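Local coordinates for DUF6836 domain-containing protein (Clostridium leptum, PDB 4PW1), which is of unknown function but has a unique fold, a nine-stranded antiparallel beta sheet surrounded by alpha-helices, at residues W62-E65 / E66-L70; E40-E44 / E45-F49; R118-T121 / A122-D126; I204-L207 / V208-E212. All coordinates share one frame; numbering follows the deposited sequence.

Interaction 1: W62-E65 / E66-L70; sequences WTDE and ELYPL
T63 and E66 face each other across the first turn of helix 64-67 as a capping box, each side chain bonding to the other's backbone N. T63 is the N-cap. Its OG1 sits between its own backbone N and carbonyl carbon (chi1 64°), a setting that turns the oxygen to the start of the helix, where it accepts from E66 N at 3.2 Å. E66 sends an extended chain back past the threonine, its CG 3.3 Å from T63 OG1, and the carboxylate closes the box: T63 N reaches E66 OE1 at 2.9 Å, on the anti lone pair, the side away from the other oxygen.

The neighbours meet at other angles. W62 and L67 run nearly perpendicular, with CD2 of L67 set against CB of W62 at 3.6 Å. Both side chains are buried, and both also touch L88 of strand 80-89, which ties this short helix to the sheet; the indole NE1 goes to T89 O. D64 and Y68, one turn apart, lie alongside each other and point the same way, carboxylate and ring planes 43° apart, with Y68 CE1 3.7 Å from D64 CG. Their polar ends find different partners on helix 44-58: D64 OD1 makes a salt bridge with R55, and Y68 OH a hydrogen bond with E44 OE2. Underneath, L67 N bonds to T63 O at 2.9 Å, and Y68 N closes the next turn on D64 O at 2.8 Å.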
loop_
_atom_site.group_PDB
_atom_site.type_symbol
_atom_site.label_atom_id
_atom_site.label_comp_id
_atom_site.label_asym_id
_atom_site.label_seq_id
_atom_site.Cartn_x
_atom_site.Cartn_y
_atom_site.Cartn_z
ATOM N N TRP B 62 7.487 -26.504 -15.894
ATOM C CA TRP B 62 8.934 -26.401 -16.141
ATOM C C TRP B 62 9.701 -27.365 -15.235
ATOM O O TRP B 62 9.382 -27.522 -14.046
ATOM C CB TRP B 62 9.477 -24.991 -15.877
ATOM C CG TRP B 62 8.763 -23.916 -16.614
ATOM C CD1 TRP B 62 9.026 -23.448 -17.861
ATOM C CD2 TRP B 62 7.622 -23.193 -16.133
ATOM N NE1 TRP B 62 8.143 -22.429 -18.167
ATOM C CE2 TRP B 62 7.273 -22.264 -17.120
ATOM C CE3 TRP B 62 6.875 -23.236 -14.942
ATOM C CZ2 TRP B 62 6.178 -21.402 -16.980
ATOM C CZ3 TRP B 62 5.813 -22.367 -14.787
ATOM C CH2 TRP B 62 5.463 -21.469 -15.815
ATOM N N THR B 63 10.750 -27.948 -15.784
ATOM C CA THR B 63 11.628 -28.830 -15.019
ATOM C C THR B 63 12.686 -28.028 -14.257
ATOM O O THR B 63 12.881 -26.809 -14.480
ATOM C CB THR B 63 12.381 -29.765 -15.956
ATOM O OG1 THR B 63 13.229 -28.969 -16.799
ATOM C CG2 THR B 63 11.395 -30.594 -16.813
ATOM N N ASP B 64 13.404 -28.729 -13.395
ATOM C CA ASP B 64 14.492 -28.121 -12.641
ATOM C C ASP B 64 15.592 -27.608 -13.561
ATOM O O ASP B 64 16.155 -26.545 -13.348
ATOM C CB ASP B 64 15.057 -29.125 -11.614
ATOM C CG ASP B 64 14.137 -29.296 -10.406
ATOM O OD1 ASP B 64 13.164 -28.545 -10.244
ATOM O OD2 ASP B 64 14.372 -30.162 -9.588
ATOM N N GLU B 65 15.869 -28.370 -14.603
ATOM C CA GLU B 65 16.856 -27.977 -15.584
ATOM C C GLU B 65 16.484 -26.653 -16.235
ATOM O O GLU B 65 17.338 -25.801 -16.435
ATOM C CB GLU B 65 17.024 -29.066 -16.651
ATOM C CG GLU B 65 18.001 -28.611 -17.723
ATOM C CD GLU B 65 18.472 -29.681 -18.704
ATOM O OE1 GLU B 65 17.987 -30.827 -18.660
ATOM O OE2 GLU B 65 19.337 -29.328 -19.548
ATOM N N GLU B 66 15.209 -26.430 -16.508
ATOM C CA GLU B 66 14.768 -25.114 -17.055
ATOM C C GLU B 66 14.716 -24.002 -15.987
ATOM O O GLU B 66 15.059 -22.862 -16.248
ATOM C CB GLU B 66 13.388 -25.245 -17.704
ATOM C CG GLU B 66 13.267 -26.357 -18.739
ATOM C CD GLU B 66 11.840 -26.673 -19.247
ATOM O OE1 GLU B 66 10.916 -27.057 -18.502
ATOM O OE2 GLU B 66 11.651 -26.576 -20.461
ATOM N N LEU B 67 14.290 -24.316 -14.769
ATOM C CA LEU B 67 14.136 -23.265 -13.740
ATOM C C LEU B 67 15.439 -22.868 -13.035
ATOM O O LEU B 67 15.613 -21.707 -12.704
ATOM C CB LEU B 67 13.134 -23.701 -12.675
ATOM C CG LEU B 67 11.717 -23.879 -13.233
ATOM C CD1 LEU B 67 10.817 -24.382 -12.124
ATOM C CD2 LEU B 67 11.209 -22.551 -13.838
ATOM N N TYR B 68 16.321 -23.838 -12.754
ATOM C CA TYR B 68 17.518 -23.563 -11.919
ATOM C C TYR B 68 18.335 -22.382 -12.413
ATOM O O TYR B 68 18.621 -21.490 -11.648
ATOM C CB TYR B 68 18.405 -24.819 -11.789
ATOM C CG TYR B 68 18.117 -25.628 -10.543
ATOM C CD1 TYR B 68 16.819 -26.034 -10.232
ATOM C CD2 TYR B 68 19.140 -25.992 -9.695
ATOM C CE1 TYR B 68 16.533 -26.767 -9.108
ATOM C CE2 TYR B 68 18.887 -26.755 -8.572
ATOM C CZ TYR B 68 17.599 -27.151 -8.285
ATOM O OH TYR B 68 17.355 -27.857 -7.164
ATOM N N PRO B 69 18.611 -22.310 -13.721
ATOM C CA PRO B 69 19.347 -21.156 -14.188
ATOM C C PRO B 69 18.643 -19.815 -14.017
ATOM O O PRO B 69 19.299 -18.794 -14.068
ATOM C CB PRO B 69 19.542 -21.429 -15.688
ATOM C CG PRO B 69 19.371 -22.915 -15.848
ATOM C CD PRO B 69 18.366 -23.295 -14.803
ATOM N N LEU B 70 17.331 -19.810 -13.810
ATOM C CA LEU B 70 16.581 -18.556 -13.733
ATOM C C LEU B 70 16.263 -18.142 -12.294
ATOM O O LEU B 70 15.901 -17.005 -12.029
ATOM C CB LEU B 70 15.268 -18.685 -14.499
ATOM C CG LEU B 70 15.391 -19.095 -15.971
ATOM C CD1 LEU B 70 14.017 -19.227 -16.582
ATOM C CD2 LEU B 70 16.201 -18.059 -16.731
#

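Interaction 2: E40-E44 / E45-F49; sequences ELFEE and EIVSF
F42 and V47 make the apolar touch here: ring atom CE1 of F42 lies 3.5 Å from CG2 of V47, the two side chains crossing at about a right angle. F42 CG stands anti to its own N (chi1 176°), which carries the ring along the chain to the valine. E43 and I46 instead run side by side in the same direction, with E43 OE1 3.4 Å from the CD1 methyl of I46. One residue on, E44 bends at chi2 and brings OE2 to 3.7 Å from S48 CB.

The first turn of helix 44-58 holds I46, V47 and S48 in place. E43 is the N-cap residue; its O takes V47 N at 3.1 Å and a weaker bond from I46 N at 3.0 Å. S48 N follows on E44 O at 2.9 Å.

Farther out, R81 holds the E43 carboxylate in a salt bridge, Y68 is the outside partner of the E44 carboxylate, and L41 pairs through its backbone with F73. Three successive glutamates, E43, E44 and E45, thus begin the helix, where their negative charge should suit the positive end of the helix dipole, and the arginine probably offsets part of that charge.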
loop_
_atom_site.group_PDB
_atom_site.type_symbol
_atom_site.label_atom_id
_atom_site.label_comp_id
_atom_site.label_asym_id
_atom_site.label_seq_id
_atom_site.Cartn_x
_atom_site.Cartn_y
_atom_site.Cartn_z
ATOM N N GLU B 40 22.879 -11.036 -5.054
ATOM C CA GLU B 40 22.639 -12.386 -5.520
ATOM C C GLU B 40 23.463 -13.366 -4.717
ATOM O O GLU B 40 24.685 -13.196 -4.575
ATOM C CB GLU B 40 23.077 -12.573 -6.981
ATOM C CG GLU B 40 22.125 -12.033 -7.990
ATOM C CD GLU B 40 22.406 -12.570 -9.396
ATOM O OE1 GLU B 40 23.192 -13.536 -9.575
ATOM O OE2 GLU B 40 21.793 -12.029 -10.320
ATOM N N LEU B 41 22.800 -14.401 -4.264
ATOM C CA LEU B 41 23.416 -15.424 -3.448
ATOM C C LEU B 41 22.695 -16.734 -3.779
ATOM O O LEU B 41 21.484 -16.857 -3.523
ATOM C CB LEU B 41 23.198 -15.106 -1.964
ATOM C CG LEU B 41 23.668 -16.161 -0.932
ATOM C CD1 LEU B 41 25.181 -16.326 -0.973
ATOM C CD2 LEU B 41 23.253 -15.782 0.478
ATOM N N PHE B 42 23.444 -17.715 -4.268
ATOM C CA PHE B 42 22.916 -19.023 -4.672
ATOM C C PHE B 42 23.008 -19.962 -3.486
ATOM O O PHE B 42 24.080 -20.202 -3.006
ATOM C CB PHE B 42 23.736 -19.650 -5.833
ATOM C CG PHE B 42 23.259 -21.040 -6.207
ATOM C CD1 PHE B 42 22.191 -21.186 -7.032
ATOM C CD2 PHE B 42 23.875 -22.199 -5.703
ATOM C CE1 PHE B 42 21.700 -22.431 -7.385
ATOM C CE2 PHE B 42 23.384 -23.459 -6.062
ATOM C CZ PHE B 42 22.269 -23.562 -6.877
ATOM N N GLU B 43 21.880 -20.518 -3.057
ATOM C CA GLU B 43 21.826 -21.538 -2.035
ATOM C C GLU B 43 20.901 -22.618 -2.559
ATOM O O GLU B 43 19.687 -22.404 -2.743
ATOM C CB GLU B 43 21.251 -20.943 -0.739
ATOM C CG GLU B 43 22.160 -19.908 -0.097
ATOM C CD GLU B 43 21.419 -18.990 0.884
ATOM O OE1 GLU B 43 20.439 -18.312 0.495
ATOM O OE2 GLU B 43 21.788 -19.003 2.056
ATOM N N GLU B 44 21.449 -23.805 -2.751
ATOM C CA GLU B 44 20.752 -24.857 -3.496
ATOM C C GLU B 44 19.433 -25.316 -2.905
ATOM O O GLU B 44 18.482 -25.588 -3.646
ATOM C CB GLU B 44 21.662 -26.077 -3.746
ATOM C CG GLU B 44 21.171 -26.925 -4.905
ATOM C CD GLU B 44 20.097 -27.927 -4.464
ATOM O OE1 GLU B 44 20.096 -28.246 -3.274
ATOM O OE2 GLU B 44 19.236 -28.347 -5.262
ATOM N N GLU B 45 19.359 -25.393 -1.589
ATOM C CA GLU B 45 18.113 -25.799 -0.923
ATOM C C GLU B 45 17.000 -24.782 -1.145
ATOM O O GLU B 45 15.807 -25.142 -1.196
ATOM C CB GLU B 45 18.325 -25.953 0.580
ATOM C CG GLU B 45 19.261 -27.106 0.917
ATOM C CD GLU B 45 18.898 -27.788 2.222
ATOM O OE1 GLU B 45 18.151 -28.820 2.213
ATOM O OE2 GLU B 45 19.346 -27.262 3.250
ATOM N N ILE B 46 17.380 -23.517 -1.258
ATOM C CA ILE B 46 16.378 -22.498 -1.511
ATOM C C ILE B 46 15.919 -22.591 -2.956
ATOM O O ILE B 46 14.710 -22.539 -3.237
ATOM C CB ILE B 46 16.877 -21.105 -1.104
ATOM C CG1 ILE B 46 16.903 -21.097 0.436
ATOM C CG2 ILE B 46 15.926 -20.055 -1.630
ATOM C CD1 ILE B 46 17.509 -19.891 1.074
ATOM N N VAL B 47 16.867 -22.811 -3.857
ATOM C CA VAL B 47 16.528 -22.974 -5.255
ATOM C C VAL B 47 15.598 -24.169 -5.493
ATOM O O VAL B 47 14.601 -24.044 -6.164
ATOM C CB VAL B 47 17.773 -23.015 -6.130
ATOM C CG1 VAL B 47 17.395 -23.299 -7.589
ATOM C CG2 VAL B 47 18.518 -21.685 -6.028
ATOM N N SER B 48 15.911 -25.319 -4.891
ATOM C CA SER B 48 15.088 -26.485 -5.023
ATOM C C SER B 48 13.686 -26.224 -4.513
ATOM O O SER B 48 12.698 -26.558 -5.174
ATOM C CB SER B 48 15.745 -27.638 -4.227
ATOM O OG SER B 48 14.860 -28.694 -4.262
ATOM N N PHE B 49 13.581 -25.618 -3.331
ATOM C CA PHE B 49 12.300 -25.291 -2.799
ATOM C C PHE B 49 11.500 -24.337 -3.730
ATOM O O PHE B 49 10.280 -24.500 -3.925
ATOM C CB PHE B 49 12.451 -24.671 -1.405
ATOM C CG PHE B 49 11.143 -24.199 -0.826
ATOM C CD1 PHE B 49 10.303 -25.071 -0.184
ATOM C CD2 PHE B 49 10.762 -22.871 -0.942
ATOM C CE1 PHE B 49 9.081 -24.649 0.326
ATOM C CE2 PHE B 49 9.537 -22.442 -0.437
ATOM C CZ PHE B 49 8.684 -23.330 0.194
#

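Interaction 3: R118-T121 / A122-D126; sequences REAT and ADEMD
An extended chain beyond CG, with CG anti to the carbonyl carbon (chi1 -72°), carries the E124 carboxylate back to T121 and R118, while R118 leaves its backbone with CG between N and carbonyl carbon (chi1 63°) and then runs straight out to NE. The two side chains cross at about a right angle. R118 grips end-on: NH1 donates to E124 OE1 at 2.9 Å, using the oxygen's syn lone pair, and NH2 meets OE2 at 3.0 Å from above the carboxylate plane; guanidinium and carboxylate planes are 50° apart. OE1 has a second donor, T121 N at 2.9 Å, arriving on the anti side.

That bond is half of a capping box at the start of helix 122-141. The other half is T121 OG1, which accepts from E124 N at 3.2 Å. The salt bridge adds to the box, so that R118, three residues ahead of the N-cap, also helps fix the carboxylate.

Behind the polar cluster, A120 CB packs on CG of selenomethionine M125 at 4.0 Å and also touches P240 and I241. N220 holds the approaching chain through A120 N and R118 O. M125 N bonds to T121 O at 3.0 Å.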
loop_
_atom_site.group_PDB
_atom_site.type_symbol
_atom_site.label_atom_id
_atom_site.label_comp_id
_atom_site.label_asym_id
_atom_site.label_seq_id
_atom_site.Cartn_x
_atom_site.Cartn_y
_atom_site.Cartn_z
ATOM N N ARG B 118 -6.538 -10.970 -19.111
ATOM C CA ARG B 118 -7.407 -9.813 -19.360
ATOM C C ARG B 118 -7.848 -9.145 -18.055
ATOM O O ARG B 118 -7.870 -9.748 -16.972
ATOM C CB ARG B 118 -8.629 -10.179 -20.192
ATOM C CG ARG B 118 -9.528 -11.154 -19.531
ATOM C CD ARG B 118 -10.707 -11.457 -20.425
ATOM N NE ARG B 118 -11.548 -12.376 -19.694
ATOM C CZ ARG B 118 -12.533 -12.023 -18.900
ATOM N NH1 ARG B 118 -12.861 -10.727 -18.738
ATOM N NH2 ARG B 118 -13.185 -12.976 -18.254
ATOM N N GLU B 119 -8.228 -7.893 -18.197
ATOM C CA GLU B 119 -8.710 -7.118 -17.090
ATOM C C GLU B 119 -10.136 -7.523 -16.767
ATOM O O GLU B 119 -11.007 -7.533 -17.633
ATOM C CB GLU B 119 -8.638 -5.643 -17.469
ATOM C CG GLU B 119 -9.011 -4.687 -16.359
ATOM C CD GLU B 119 -8.854 -3.242 -16.793
ATOM O OE1 GLU B 119 -7.739 -2.878 -17.224
ATOM O OE2 GLU B 119 -9.845 -2.481 -16.716
ATOM N N ALA B 120 -10.381 -7.897 -15.525
ATOM C CA ALA B 120 -11.750 -8.231 -15.092
ATOM C C ALA B 120 -12.612 -6.985 -15.111
ATOM O O ALA B 120 -12.142 -5.924 -14.742
ATOM C CB ALA B 120 -11.716 -8.772 -13.676
ATOM N N THR B 121 -13.855 -7.114 -15.509
ATOM C CA THR B 121 -14.820 -5.997 -15.419
ATOM C C THR B 121 -15.264 -5.829 -13.962
ATOM O O THR B 121 -15.036 -6.709 -13.113
ATOM C CB THR B 121 -16.064 -6.275 -16.265
ATOM O OG1 THR B 121 -16.663 -7.491 -15.814
ATOM C CG2 THR B 121 -15.712 -6.420 -17.747
ATOM N N ALA B 122 -15.912 -4.712 -13.678
ATOM C CA ALA B 122 -16.513 -4.458 -12.356
ATOM C C ALA B 122 -17.458 -5.604 -11.926
ATOM O O ALA B 122 -17.396 -6.084 -10.787
ATOM C CB ALA B 122 -17.264 -3.129 -12.384
ATOM N N ASP B 123 -18.294 -6.063 -12.853
ATOM C CA ASP B 123 -19.213 -7.169 -12.565
ATOM C C ASP B 123 -18.515 -8.489 -12.255
ATOM O O ASP B 123 -18.941 -9.215 -11.364
ATOM C CB ASP B 123 -20.185 -7.379 -13.724
ATOM C CG ASP B 123 -21.325 -6.355 -13.729
ATOM O OD1 ASP B 123 -21.521 -5.647 -12.716
ATOM O OD2 ASP B 123 -22.034 -6.257 -14.752
ATOM N N GLU B 124 -17.442 -8.785 -12.985
ATOM C CA GLU B 124 -16.661 -9.995 -12.743
ATOM C C GLU B 124 -15.994 -9.926 -11.391
ATOM O O GLU B 124 -15.903 -10.927 -10.710
ATOM C CB GLU B 124 -15.607 -10.188 -13.842
ATOM C CG GLU B 124 -16.244 -10.599 -15.168
ATOM C CD GLU B 124 -15.274 -10.610 -16.338
ATOM O OE1 GLU B 124 -14.278 -9.873 -16.334
ATOM O OE2 GLU B 124 -15.505 -11.383 -17.277
HETATM N N MSE B 125 -15.517 -8.735 -11.009
HETATM C CA MSE B 125 -14.892 -8.543 -9.704
HETATM C C MSE B 125 -15.905 -8.812 -8.629
HETATM O O MSE B 125 -15.606 -9.504 -7.662
HETATM C CB MSE B 125 -14.258 -7.168 -9.536
HETATM C CG MSE B 125 -12.941 -7.138 -10.281
HETATM SE SE MSE B 125 -11.533 -7.786 -9.093
HETATM C CE MSE B 125 -10.161 -6.963 -10.221
ATOM N N ASP B 126 -17.105 -8.265 -8.785
ATOM C CA ASP B 126 -18.143 -8.462 -7.787
ATOM C C ASP B 126 -18.540 -9.944 -7.681
ATOM O O ASP B 126 -18.689 -10.443 -6.577
ATOM C CB ASP B 126 -19.373 -7.581 -8.050
ATOM C CG ASP B 126 -19.124 -6.111 -7.714
ATOM O OD1 ASP B 126 -18.122 -5.772 -7.018
ATOM O OD2 ASP B 126 -19.942 -5.275 -8.156
#

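Interaction 4: I204-L207 / V208-E212; sequences IWEL and VLKSE
L207 O takes two backbone donors at the C-terminal end of helix 198-210: S211 N at 2.9 Å and, more weakly, K210 N at 3.4 Å. K210 N bonds better to E206 O, at 2.9 Å, so its proton is shared between two carbonyls as the last turn closes. S211 is the first residue to leave helical angles, and its CB still rests on L207 O.

The side chains add two contacts of i to i+4 spacing. W205 and L209 lie side by side and point the same way, in a CH-pi contact: CD2 of L209 sits over one face of the indole, 4.0 Å from the centroid of the six-membered ring and 26° off the normal. With CG anti to the backbone N in both residues (W205 chi1 180°), the leucine methyl can lie over the indole. F139 of helix 122-141 also meets the indole, and NE1 bonds to P143 O.

E206 and K210 pass each other at a slant, touching through their aliphatic parts. The acid's OE2 bonds to Y202 OH. V208, on the buried side, meets M234 of the sheet and F178 of helix 173-190. At the outer end of the E206 and K210 chains, OE2 and NZ stay 4.1 Å apart, beyond salt-bridge range.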
loop_
_atom_site.group_PDB
_atom_site.type_symbol
_atom_site.label_atom_id
_atom_site.label_comp_id
_atom_site.label_asym_id
_atom_site.label_seq_id
_atom_site.Cartn_x
_atom_site.Cartn_y
_atom_site.Cartn_z
ATOM N N ILE B 204 -1.409 -20.302 8.571
ATOM C CA ILE B 204 -2.188 -19.867 7.426
ATOM C C ILE B 204 -3.638 -20.340 7.563
ATOM O O ILE B 204 -4.595 -19.563 7.392
ATOM C CB ILE B 204 -1.531 -20.383 6.109
ATOM C CG1 ILE B 204 -0.176 -19.691 5.896
ATOM C CG2 ILE B 204 -2.417 -20.112 4.931
ATOM C CD1 ILE B 204 0.695 -20.395 4.866
ATOM N N TRP B 205 -3.798 -21.618 7.896
ATOM C CA TRP B 205 -5.110 -22.178 8.080
ATOM C C TRP B 205 -5.872 -21.485 9.189
ATOM O O TRP B 205 -7.055 -21.123 9.023
ATOM C CB TRP B 205 -4.923 -23.667 8.361
ATOM C CG TRP B 205 -6.107 -24.466 8.593
ATOM C CD1 TRP B 205 -6.912 -25.046 7.646
ATOM C CD2 TRP B 205 -6.651 -24.810 9.855
ATOM N NE1 TRP B 205 -7.909 -25.775 8.263
ATOM C CE2 TRP B 205 -7.773 -25.637 9.618
ATOM C CE3 TRP B 205 -6.273 -24.559 11.180
ATOM C CZ2 TRP B 205 -8.499 -26.210 10.665
ATOM C CZ3 TRP B 205 -7.045 -25.078 12.216
ATOM C CH2 TRP B 205 -8.135 -25.894 11.951
ATOM N N GLU B 206 -5.209 -21.307 10.333
ATOM C CA GLU B 206 -5.846 -20.712 11.488
ATOM C C GLU B 206 -6.283 -19.244 11.229
ATOM O O GLU B 206 -7.337 -18.812 11.698
ATOM C CB GLU B 206 -4.938 -20.753 12.714
ATOM C CG GLU B 206 -5.611 -20.279 13.993
ATOM C CD GLU B 206 -4.633 -20.126 15.131
ATOM O OE1 GLU B 206 -3.807 -19.213 14.976
ATOM O OE2 GLU B 206 -4.651 -20.909 16.147
ATOM N N LEU B 207 -5.475 -18.485 10.514
ATOM C CA LEU B 207 -5.885 -17.134 10.195
ATOM C C LEU B 207 -7.154 -17.091 9.374
ATOM O O LEU B 207 -8.090 -16.318 9.695
ATOM C CB LEU B 207 -4.823 -16.420 9.412
ATOM C CG LEU B 207 -3.701 -15.927 10.292
ATOM C CD1 LEU B 207 -2.537 -15.561 9.385
ATOM C CD2 LEU B 207 -4.168 -14.775 11.160
ATOM N N VAL B 208 -7.241 -17.943 8.361
ATOM C CA VAL B 208 -8.442 -17.944 7.545
ATOM C C VAL B 208 -9.648 -18.415 8.373
ATOM O O VAL B 208 -10.792 -17.956 8.191
ATOM C CB VAL B 208 -8.258 -18.790 6.276
ATOM C CG1 VAL B 208 -9.545 -18.855 5.467
ATOM C CG2 VAL B 208 -7.183 -18.194 5.432
ATOM N N LEU B 209 -9.406 -19.333 9.303
ATOM C CA LEU B 209 -10.499 -19.898 10.068
ATOM C C LEU B 209 -11.020 -18.928 11.100
ATOM O O LEU B 209 -12.221 -18.880 11.351
ATOM C CB LEU B 209 -10.011 -21.156 10.791
ATOM C CG LEU B 209 -10.990 -21.902 11.657
ATOM C CD1 LEU B 209 -12.118 -22.473 10.829
ATOM C CD2 LEU B 209 -10.266 -23.022 12.406
ATOM N N LYS B 210 -10.124 -18.170 11.723
ATOM C CA LYS B 210 -10.508 -17.422 12.925
ATOM C C LYS B 210 -10.584 -15.930 12.722
ATOM O O LYS B 210 -11.067 -15.225 13.589
ATOM C CB LYS B 210 -9.544 -17.725 14.063
ATOM C CG LYS B 210 -9.604 -19.212 14.429
ATOM C CD LYS B 210 -8.944 -19.565 15.741
ATOM C CE LYS B 210 -9.310 -21.008 16.086
ATOM N NZ LYS B 210 -8.569 -21.566 17.237
ATOM N N SER B 211 -10.102 -15.421 11.607
ATOM C CA SER B 211 -10.147 -13.984 11.428
ATOM C C SER B 211 -11.375 -13.606 10.610
ATOM O O SER B 211 -11.884 -14.379 9.792
ATOM C CB SER B 211 -8.881 -13.489 10.721
ATOM O OG SER B 211 -9.016 -12.099 10.360
ATOM N N GLU B 212 -11.790 -12.363 10.798
ATOM C CA GLU B 212 -12.631 -11.678 9.856
ATOM C C GLU B 212 -11.978 -11.685 8.460
ATOM O O GLU B 212 -10.761 -11.517 8.311
ATOM C CB GLU B 212 -12.785 -10.226 10.353
ATOM C CG GLU B 212 -13.554 -9.295 9.442
ATOM C CD GLU B 212 -13.664 -7.864 10.000
ATOM O OE1 GLU B 212 -12.715 -7.376 10.674
ATOM O OE2 GLU B 212 -14.713 -7.218 9.750
#

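How the interactions relate
Along the chain the contacts follow in the order interaction 2, 1, 3, 4, one after another without interleaving. Interactions 2 and 1 sit on successive helices, 44-58 and 64-67, with centres about 12 Å apart, and Y68 joins them: its ring packs on V47 and its hydroxyl end on S48. Interaction 3 begins helix 122-141 about 34 Å from interaction 1, centre to centre, and interaction 4 ends helix 198-210, its centre about 26 Å from that of interaction 3. Helix 122-141, started by interaction 3, runs on to lie beside helix 198-210. Three helix starts and one helix end are thus spread round the nine-stranded sheet, interactions 1 to 3 in one DUF6836 range and interaction 4 in the other.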